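PDB 5KHO: Ras-interacting protein 1 from Homo sapiens, which regulates GTPase signalling, cell architecture and adhesion in endothelial cells, and is required for blood vessels to form and open into tubes. Local coordinates for residues Ile21-Val35 with Arg44-Leu56. Residues are numbered along the deposited sequence; the frame is centred on the assembly and turned at random.
Sequences IFGAGLASGANYKSV and RELVAEALERYGL
Ile21 O accepts two hydrogen bonds from opposite faces of its carbonyl plane: the hairpin bond from Lys33 N, and one from Tyr54 OH at 3.0 Å, with a C=O...O angle of 146°. Tyrosine suits the last turn of helix 44-54 because its ring spans the gap to the sheet and still ends in a donor. Leu26 CD1 lies over one ring face, 4.2 Å from the centroid, and Lys33 CG over the other at 3.8 Å, both CH-pi contacts. With CG anti to its carbonyl carbon (chi1 -43°), Lys33 runs its extended chain across the ring and brings CD to 3.3 Å from Arg53 O. A phenylalanine in place of Tyr54 would probably keep this sandwich but leave Ile21 O with the backbone donor alone. Farther along, Val35 CG1 packs against the Glu49 carboxylate, which forms a salt bridge to Arg53, while its CG2 meets Leu46 CD2 at 4.0 Å. Small Ala50 lets the helix approach Ile21 CG2. Along the outer edge of strand 30-35, Ala30, Tyr32 and Lys33 pair antiparallel with a strand of another protein's chain, extending the sheet. A beta-hairpin backed by the following helix is the opening beta-beta-alpha unit of the ubiquitin-like fold of Ras-associating domains.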
ATOM      1  N   ILE B  21       0.516  -0.863 -17.351  1.00 63.98           N
ATOM      2  CA  ILE B  21       1.433  -1.978 -17.077  1.00 64.10           C
ATOM      3  C   ILE B  21       2.785  -1.585 -17.668  1.00 64.41           C
ATOM      4  O   ILE B  21       2.930  -1.522 -18.897  1.00 70.71           O
ATOM      5  CB  ILE B  21       0.921  -3.325 -17.681  1.00 61.31           C
ATOM      6  CG1 ILE B  21      -0.092  -4.013 -16.773  1.00 62.77           C
ATOM      7  CG2 ILE B  21       2.034  -4.348 -17.806  1.00 58.87           C
ATOM      8  CD1 ILE B  21      -1.422  -3.318 -16.615  1.00 70.87           C
ATOM      9  N   PHE B  22       3.760  -1.293 -16.807  1.00 59.53           N
ATOM     10  CA  PHE B  22       5.049  -0.771 -17.282  1.00 66.62           C
ATOM     11  C   PHE B  22       5.948  -1.877 -17.783  1.00 69.15           C
ATOM     12  O   PHE B  22       6.153  -2.885 -17.106  1.00 70.33           O
ATOM     13  CB  PHE B  22       5.754   0.094 -16.228  1.00 65.26           C
ATOM     14  CG  PHE B  22       5.168   1.469 -16.088  1.00 69.84           C
ATOM     15  CD1 PHE B  22       3.894   1.661 -15.515  1.00 71.65           C
ATOM     16  CD2 PHE B  22       5.874   2.587 -16.533  1.00 72.17           C
ATOM     17  CE1 PHE B  22       3.346   2.937 -15.395  1.00 72.39           C
ATOM     18  CE2 PHE B  22       5.329   3.871 -16.403  1.00 76.01           C
ATOM     19  CZ  PHE B  22       4.067   4.045 -15.832  1.00 72.25           C
ATOM     20  N   GLY B  23       6.452  -1.685 -18.997  1.00 81.90           N
ATOM     21  CA  GLY B  23       7.356  -2.640 -19.637  1.00101.72           C
ATOM     22  C   GLY B  23       8.781  -2.178 -19.476  1.00116.85           C
ATOM     23  O   GLY B  23       9.427  -1.777 -20.458  1.00118.81           O
ATOM     24  N   ALA B  24       9.245  -2.217 -18.220  1.00131.67           N
ATOM     25  CA  ALA B  24      10.618  -1.893 -17.828  1.00127.57           C
ATOM     26  C   ALA B  24      11.577  -2.806 -18.600  1.00125.20           C
ATOM     27  O   ALA B  24      11.926  -3.899 -18.136  1.00126.95           O
ATOM     28  CB  ALA B  24      10.790  -2.034 -16.313  1.00112.46           C
ATOM     29  N   GLY B  25      11.942  -2.345 -19.802  1.00117.76           N
ATOM     30  CA  GLY B  25      12.755  -3.092 -20.761  1.00114.23           C
ATOM     31  C   GLY B  25      12.209  -4.441 -21.208  1.00112.92           C
ATOM     32  O   GLY B  25      12.509  -5.471 -20.598  1.00112.71           O
ATOM     33  N   LEU B  26      11.398  -4.434 -22.263  1.00108.70           N
ATOM     34  CA  LEU B  26      11.036  -5.663 -22.985  1.00109.73           C
ATOM     35  C   LEU B  26      11.154  -5.397 -24.480  1.00112.16           C
ATOM     36  O   LEU B  26      11.776  -6.168 -25.217  1.00124.36           O
ATOM     37  CB  LEU B  26       9.621  -6.149 -22.636  1.00104.91           C
ATOM     38  CG  LEU B  26       9.172  -6.455 -21.202  1.00104.69           C
ATOM     39  CD1 LEU B  26       7.662  -6.671 -21.176  1.00101.38           C
ATOM     40  CD2 LEU B  26       9.904  -7.651 -20.602  1.00 98.11           C
ATOM     41  N   ALA B  27      10.548  -4.295 -24.908  1.00103.37           N
ATOM     42  CA  ALA B  27      10.687  -3.780 -26.250  1.00103.33           C
ATOM     43  C   ALA B  27      11.246  -2.363 -26.132  1.00100.70           C
ATOM     44  O   ALA B  27      10.734  -1.556 -25.350  1.00 91.65           O
ATOM     45  CB  ALA B  27       9.336  -3.792 -26.953  1.00107.66           C
ATOM     46  N   SER B  28      12.306  -2.075 -26.890  1.00105.03           N
ATOM     47  CA  SER B  28      12.979  -0.773 -26.834  1.00111.23           C
ATOM     48  C   SER B  28      12.023   0.338 -27.261  1.00107.12           C
ATOM     49  O   SER B  28      11.378   0.234 -28.306  1.00107.73           O
ATOM     50  CB  SER B  28      14.247  -0.761 -27.699  1.00119.06           C
ATOM     51  OG  SER B  28      13.953  -0.472 -29.061  1.00115.95           O
ATOM     52  N   GLY B  29      11.931   1.377 -26.433  1.00100.25           N
ATOM     53  CA  GLY B  29      11.014   2.493 -26.654  1.00 92.23           C
ATOM     54  C   GLY B  29       9.799   2.513 -25.736  1.00 92.13           C
ATOM     55  O   GLY B  29       9.394   3.580 -25.265  1.00 95.61           O
ATOM     56  N   ALA B  30       9.231   1.333 -25.477  1.00 83.77           N
ATOM     57  CA  ALA B  30       7.971   1.189 -24.742  1.00 79.13           C
ATOM     58  C   ALA B  30       8.089   1.491 -23.251  1.00 76.98           C
ATOM     59  O   ALA B  30       8.724   0.748 -22.499  1.00 75.38           O
ATOM     60  CB  ALA B  30       7.380  -0.200 -24.963  1.00 80.76           C
ATOM     61  N   ASN B  31       7.455   2.588 -22.841  1.00 79.78           N
ATOM     62  CA  ASN B  31       7.374   2.991 -21.439  1.00 78.57           C
ATOM     63  C   ASN B  31       6.299   2.193 -20.706  1.00 77.14           C
ATOM     64  O   ASN B  31       6.590   1.499 -19.725  1.00 83.94           O
ATOM     65  CB  ASN B  31       7.116   4.499 -21.333  1.00 82.35           C
ATOM     66  CG  ASN B  31       7.027   4.982 -19.902  1.00 83.38           C
ATOM     67  OD1 ASN B  31       6.151   5.785 -19.565  1.00 84.85           O
ATOM     68  ND2 ASN B  31       7.939   4.506 -19.050  1.00 83.61           N
ATOM     69  N   TYR B  32       5.059   2.313 -21.166  1.00 72.05           N
ATOM     70  CA  TYR B  32       3.987   1.448 -20.688  1.00 72.01           C
ATOM     71  C   TYR B  32       2.959   1.193 -21.779  1.00 72.55           C
ATOM     72  O   TYR B  32       2.802   1.997 -22.701  1.00 75.15           O
ATOM     73  CB  TYR B  32       3.318   2.024 -19.432  1.00 67.32           C
ATOM     74  CG  TYR B  32       2.574   3.327 -19.634  1.00 65.97           C
ATOM     75  CD1 TYR B  32       1.247   3.341 -20.107  1.00 62.64           C
ATOM     76  CD2 TYR B  32       3.181   4.549 -19.324  1.00 62.77           C
ATOM     77  CE1 TYR B  32       0.565   4.539 -20.288  1.00 62.32           C
ATOM     78  CE2 TYR B  32       2.502   5.757 -19.485  1.00 62.02           C
ATOM     79  CZ  TYR B  32       1.198   5.751 -19.964  1.00 64.88           C
ATOM     80  OH  TYR B  32       0.533   6.949 -20.136  1.00 65.01           O
ATOM     81  N   LYS B  33       2.289   0.051 -21.670  1.00 71.61           N
ATOM     82  CA  LYS B  33       1.078  -0.239 -22.422  1.00 73.30           C
ATOM     83  C   LYS B  33       0.018  -0.586 -21.377  1.00 78.34           C
ATOM     84  O   LYS B  33       0.313  -1.262 -20.386  1.00 85.23           O
ATOM     85  CB  LYS B  33       1.306  -1.391 -23.401  1.00 77.88           C
ATOM     86  CG  LYS B  33       2.634  -1.317 -24.141  1.00 85.55           C
ATOM     87  CD  LYS B  33       2.634  -1.939 -25.525  1.00 85.88           C
ATOM     88  CE  LYS B  33       4.061  -1.948 -26.050  1.00 95.92           C
ATOM     89  NZ  LYS B  33       4.192  -2.116 -27.524  1.00108.57           N
ATOM     90  N   SER B  34      -1.204  -0.109 -21.568  1.00 75.55           N
ATOM     91  CA  SER B  34      -2.220  -0.244 -20.528  1.00 72.02           C
ATOM     92  C   SER B  34      -3.421  -1.101 -20.919  1.00 72.06           C
ATOM     93  O   SER B  34      -3.894  -1.044 -22.047  1.00 75.84           O
ATOM     94  CB  SER B  34      -2.658   1.131 -20.023  1.00 70.11           C
ATOM     95  OG  SER B  34      -3.428   1.819 -20.976  1.00 74.85           O
ATOM     96  N   VAL B  35      -3.895  -1.893 -19.966  1.00 74.14           N
ATOM     97  CA  VAL B  35      -5.028  -2.795 -20.170  1.00 77.49           C
ATOM     98  C   VAL B  35      -6.278  -2.348 -19.387  1.00 85.22           C
ATOM     99  O   VAL B  35      -6.177  -1.602 -18.397  1.00 82.97           O
ATOM    100  CB  VAL B  35      -4.663  -4.266 -19.827  1.00 76.34           C
ATOM    101  CG1 VAL B  35      -3.604  -4.802 -20.772  1.00 80.52           C
ATOM    102  CG2 VAL B  35      -4.185  -4.409 -18.389  1.00 77.50           C
ATOM    103  N   ARG B  44      -3.366 -13.097 -13.561  1.00 94.16           N
ATOM    104  CA  ARG B  44      -2.973 -13.988 -14.670  1.00 94.90           C
ATOM    105  C   ARG B  44      -3.646 -13.589 -15.988  1.00 94.85           C
ATOM    106  O   ARG B  44      -3.005 -13.605 -17.048  1.00 96.09           O
ATOM    107  CB  ARG B  44      -3.244 -15.464 -14.344  1.00 98.34           C
ATOM    108  CG  ARG B  44      -2.256 -16.429 -14.997  1.00100.50           C
ATOM    109  CD  ARG B  44      -2.929 -17.703 -15.477  1.00103.01           C
ATOM    110  NE  ARG B  44      -1.968 -18.693 -15.972  1.00108.56           N
ATOM    111  CZ  ARG B  44      -2.259 -19.694 -16.808  1.00115.31           C
ATOM    112  NH1 ARG B  44      -3.493 -19.858 -17.276  1.00117.92           N
ATOM    113  NH2 ARG B  44      -1.307 -20.540 -17.189  1.00115.29           N
ATOM    114  N   GLU B  45      -4.925 -13.219 -15.904  1.00 88.44           N
ATOM    115  CA  GLU B  45      -5.649 -12.638 -17.028  1.00 93.60           C
ATOM    116  C   GLU B  45      -4.940 -11.408 -17.589  1.00 94.82           C
ATOM    117  O   GLU B  45      -4.833 -11.258 -18.807  1.00103.85           O
ATOM    118  CB  GLU B  45      -7.073 -12.265 -16.625  1.00100.61           C
ATOM    119  CG  GLU B  45      -8.069 -13.410 -16.684  1.00112.58           C
ATOM    120  CD  GLU B  45      -9.400 -13.076 -16.028  1.00125.95           C
ATOM    121  OE1 GLU B  45      -9.642 -11.892 -15.688  1.00132.68           O
ATOM    122  OE2 GLU B  45     -10.214 -14.007 -15.849  1.00134.57           O
ATOM    123  N   LEU B  46      -4.447 -10.542 -16.706  1.00 90.49           N
ATOM    124  CA  LEU B  46      -3.787  -9.314 -17.144  1.00 90.27           C
ATOM    125  C   LEU B  46      -2.365  -9.533 -17.653  1.00 88.80           C
ATOM    126  O   LEU B  46      -1.920  -8.796 -18.529  1.00 93.52           O
ATOM    127  CB  LEU B  46      -3.845  -8.217 -16.073  1.00 89.96           C
ATOM    128  CG  LEU B  46      -5.218  -7.732 -15.583  1.00 92.76           C
ATOM    129  CD1 LEU B  46      -4.999  -6.510 -14.717  1.00 99.04           C
ATOM    130  CD2 LEU B  46      -6.212  -7.407 -16.696  1.00 92.39           C
ATOM    131  N   VAL B  47      -1.668 -10.541 -17.122  1.00 86.33           N
ATOM    132  CA  VAL B  47      -0.343 -10.933 -17.631  1.00 87.11           C
ATOM    133  C   VAL B  47      -0.488 -11.406 -19.082  1.00 89.96           C
ATOM    134  O   VAL B  47       0.287 -10.994 -19.961  1.00 93.41           O
ATOM    135  CB  VAL B  47       0.362 -11.984 -16.726  1.00 86.68           C
ATOM    136  CG1 VAL B  47       1.631 -12.525 -17.367  1.00 83.50           C
ATOM    137  CG2 VAL B  47       0.722 -11.381 -15.377  1.00 87.65           C
ATOM    138  N   ALA B  48      -1.510 -12.228 -19.321  1.00 90.33           N
ATOM    139  CA  ALA B  48      -1.846 -12.715 -20.662  1.00 91.92           C
ATOM    140  C   ALA B  48      -2.145 -11.604 -21.689  1.00 90.27           C
ATOM    141  O   ALA B  48      -1.613 -11.657 -22.798  1.00 94.19           O
ATOM    142  CB  ALA B  48      -2.987 -13.719 -20.592  1.00 97.43           C
ATOM    143  N   GLU B  49      -2.959 -10.609 -21.315  1.00 90.42           N
ATOM    144  CA  GLU B  49      -3.279  -9.473 -22.204  1.00 93.00           C
ATOM    145  C   GLU B  49      -2.105  -8.516 -22.378  1.00 91.73           C
ATOM    146  O   GLU B  49      -1.967  -7.906 -23.441  1.00 91.39           O
ATOM    147  CB  GLU B  49      -4.510  -8.688 -21.730  1.00102.78           C
ATOM    148  CG  GLU B  49      -5.183  -7.871 -22.839  1.00111.81           C
ATOM    149  CD  GLU B  49      -6.159  -6.812 -22.335  1.00121.33           C
ATOM    150  OE1 GLU B  49      -7.013  -7.123 -21.473  1.00135.55           O
ATOM    151  OE2 GLU B  49      -6.091  -5.661 -22.821  1.00116.62           O
ATOM    152  N   ALA B  50      -1.282  -8.385 -21.335  1.00 90.69           N
ATOM    153  CA  ALA B  50      -0.097  -7.524 -21.375  1.00 91.96           C
ATOM    154  C   ALA B  50       0.953  -8.063 -22.344  1.00 94.16           C
ATOM    155  O   ALA B  50       1.501  -7.292 -23.140  1.00 94.12           O
ATOM    156  CB  ALA B  50       0.499  -7.332 -19.982  1.00 89.74           C
ATOM    157  N   LEU B  51       1.217  -9.374 -22.286  1.00 89.45           N
ATOM    158  CA  LEU B  51       2.204 -10.017 -23.174  1.00 86.95           C
ATOM    159  C   LEU B  51       1.782  -9.974 -24.641  1.00 87.31           C
ATOM    160  O   LEU B  51       2.611  -9.765 -25.535  1.00 82.17           O
ATOM    161  CB  LEU B  51       2.480 -11.459 -22.748  1.00 79.45           C
ATOM    162  CG  LEU B  51       3.354 -11.680 -21.517  1.00 74.91           C
ATOM    163  CD1 LEU B  51       3.296 -13.146 -21.111  1.00 73.33           C
ATOM    164  CD2 LEU B  51       4.786 -11.228 -21.751  1.00 69.59           C
ATOM    165  N   GLU B  52       0.483 -10.166 -24.862  1.00 89.06           N
ATOM    166  CA  GLU B  52      -0.139 -10.023 -26.168  1.00 92.61           C
ATOM    167  C   GLU B  52       0.125  -8.623 -26.722  1.00 92.66           C
ATOM    168  O   GLU B  52       0.518  -8.479 -27.882  1.00 99.74           O
ATOM    169  CB  GLU B  52      -1.640 -10.294 -26.062  1.00 87.52           C
ATOM    170  CG  GLU B  52      -2.185 -11.202 -27.148  1.00 94.85           C
ATOM    171  CD  GLU B  52      -3.628 -11.620 -26.910  1.00111.08           C
ATOM    172  OE1 GLU B  52      -4.091 -11.615 -25.745  1.00117.81           O
ATOM    173  OE2 GLU B  52      -4.310 -11.964 -27.899  1.00122.99           O
ATOM    174  N   ARG B  53      -0.060  -7.612 -25.869  1.00 93.52           N
ATOM    175  CA  ARG B  53       0.102  -6.203 -26.229  1.00 93.05           C
ATOM    176  C   ARG B  53       1.576  -5.789 -26.314  1.00 91.30           C
ATOM    177  O   ARG B  53       1.907  -4.800 -26.966  1.00101.49           O
ATOM    178  CB  ARG B  53      -0.701  -5.312 -25.264  1.00 98.16           C
ATOM    179  CG  ARG B  53      -0.641  -3.818 -25.549  1.00107.19           C
ATOM    180  CD  ARG B  53      -1.679  -3.033 -24.770  1.00108.27           C
ATOM    181  NE  ARG B  53      -2.878  -2.796 -25.571  1.00108.99           N
ATOM    182  CZ  ARG B  53      -3.984  -3.526 -25.509  1.00100.89           C
ATOM    183  NH1 ARG B  53      -5.010  -3.217 -26.283  1.00 98.62           N
ATOM    184  NH2 ARG B  53      -4.068  -4.555 -24.674  1.00102.31           N
ATOM    185  N   TYR B  54       2.460  -6.549 -25.674  1.00 93.57           N
ATOM    186  CA  TYR B  54       3.903  -6.334 -25.831  1.00 92.89           C
ATOM    187  C   TYR B  54       4.493  -7.127 -26.997  1.00 97.12           C
ATOM    188  O   TYR B  54       5.601  -6.829 -27.456  1.00104.71           O
ATOM    189  CB  TYR B  54       4.652  -6.607 -24.518  1.00 83.39           C
ATOM    190  CG  TYR B  54       4.691  -5.396 -23.632  1.00 79.97           C
ATOM    191  CD1 TYR B  54       5.668  -4.421 -23.803  1.00 84.73           C
ATOM    192  CD2 TYR B  54       3.732  -5.202 -22.639  1.00 80.81           C
ATOM    193  CE1 TYR B  54       5.699  -3.290 -22.999  1.00 86.37           C
ATOM    194  CE2 TYR B  54       3.752  -4.078 -21.829  1.00 79.03           C
ATOM    195  CZ  TYR B  54       4.738  -3.128 -22.013  1.00 82.83           C
ATOM    196  OH  TYR B  54       4.761  -2.004 -21.228  1.00 92.53           O
ATOM    197  N   GLY B  55       3.741  -8.125 -27.465  1.00 92.40           N
ATOM    198  CA  GLY B  55       4.139  -8.982 -28.573  1.00 88.64           C
ATOM    199  C   GLY B  55       4.979 -10.159 -28.126  1.00 90.26           C
ATOM    200  O   GLY B  55       6.173 -10.207 -28.413  1.00 91.26           O
ATOM    201  N   LEU B  56       4.356 -11.099 -27.410  1.00 96.20           N
ATOM    202  CA  LEU B  56       5.019 -12.332 -26.949  1.00 95.43           C
ATOM    203  C   LEU B  56       4.071 -13.536 -26.902  1.00 92.12           C
ATOM    204  O   LEU B  56       3.030 -13.502 -26.248  1.00 82.24           O
ATOM    205  CB  LEU B  56       5.695 -12.133 -25.583  1.00 93.95           C
ATOM    206  CG  LEU B  56       6.953 -11.262 -25.491  1.00 96.92           C
ATOM    207  CD1 LEU B  56       6.623  -9.830 -25.094  1.00 88.78           C
ATOM    208  CD2 LEU B  56       7.947 -11.866 -24.512  1.00100.71           C
TER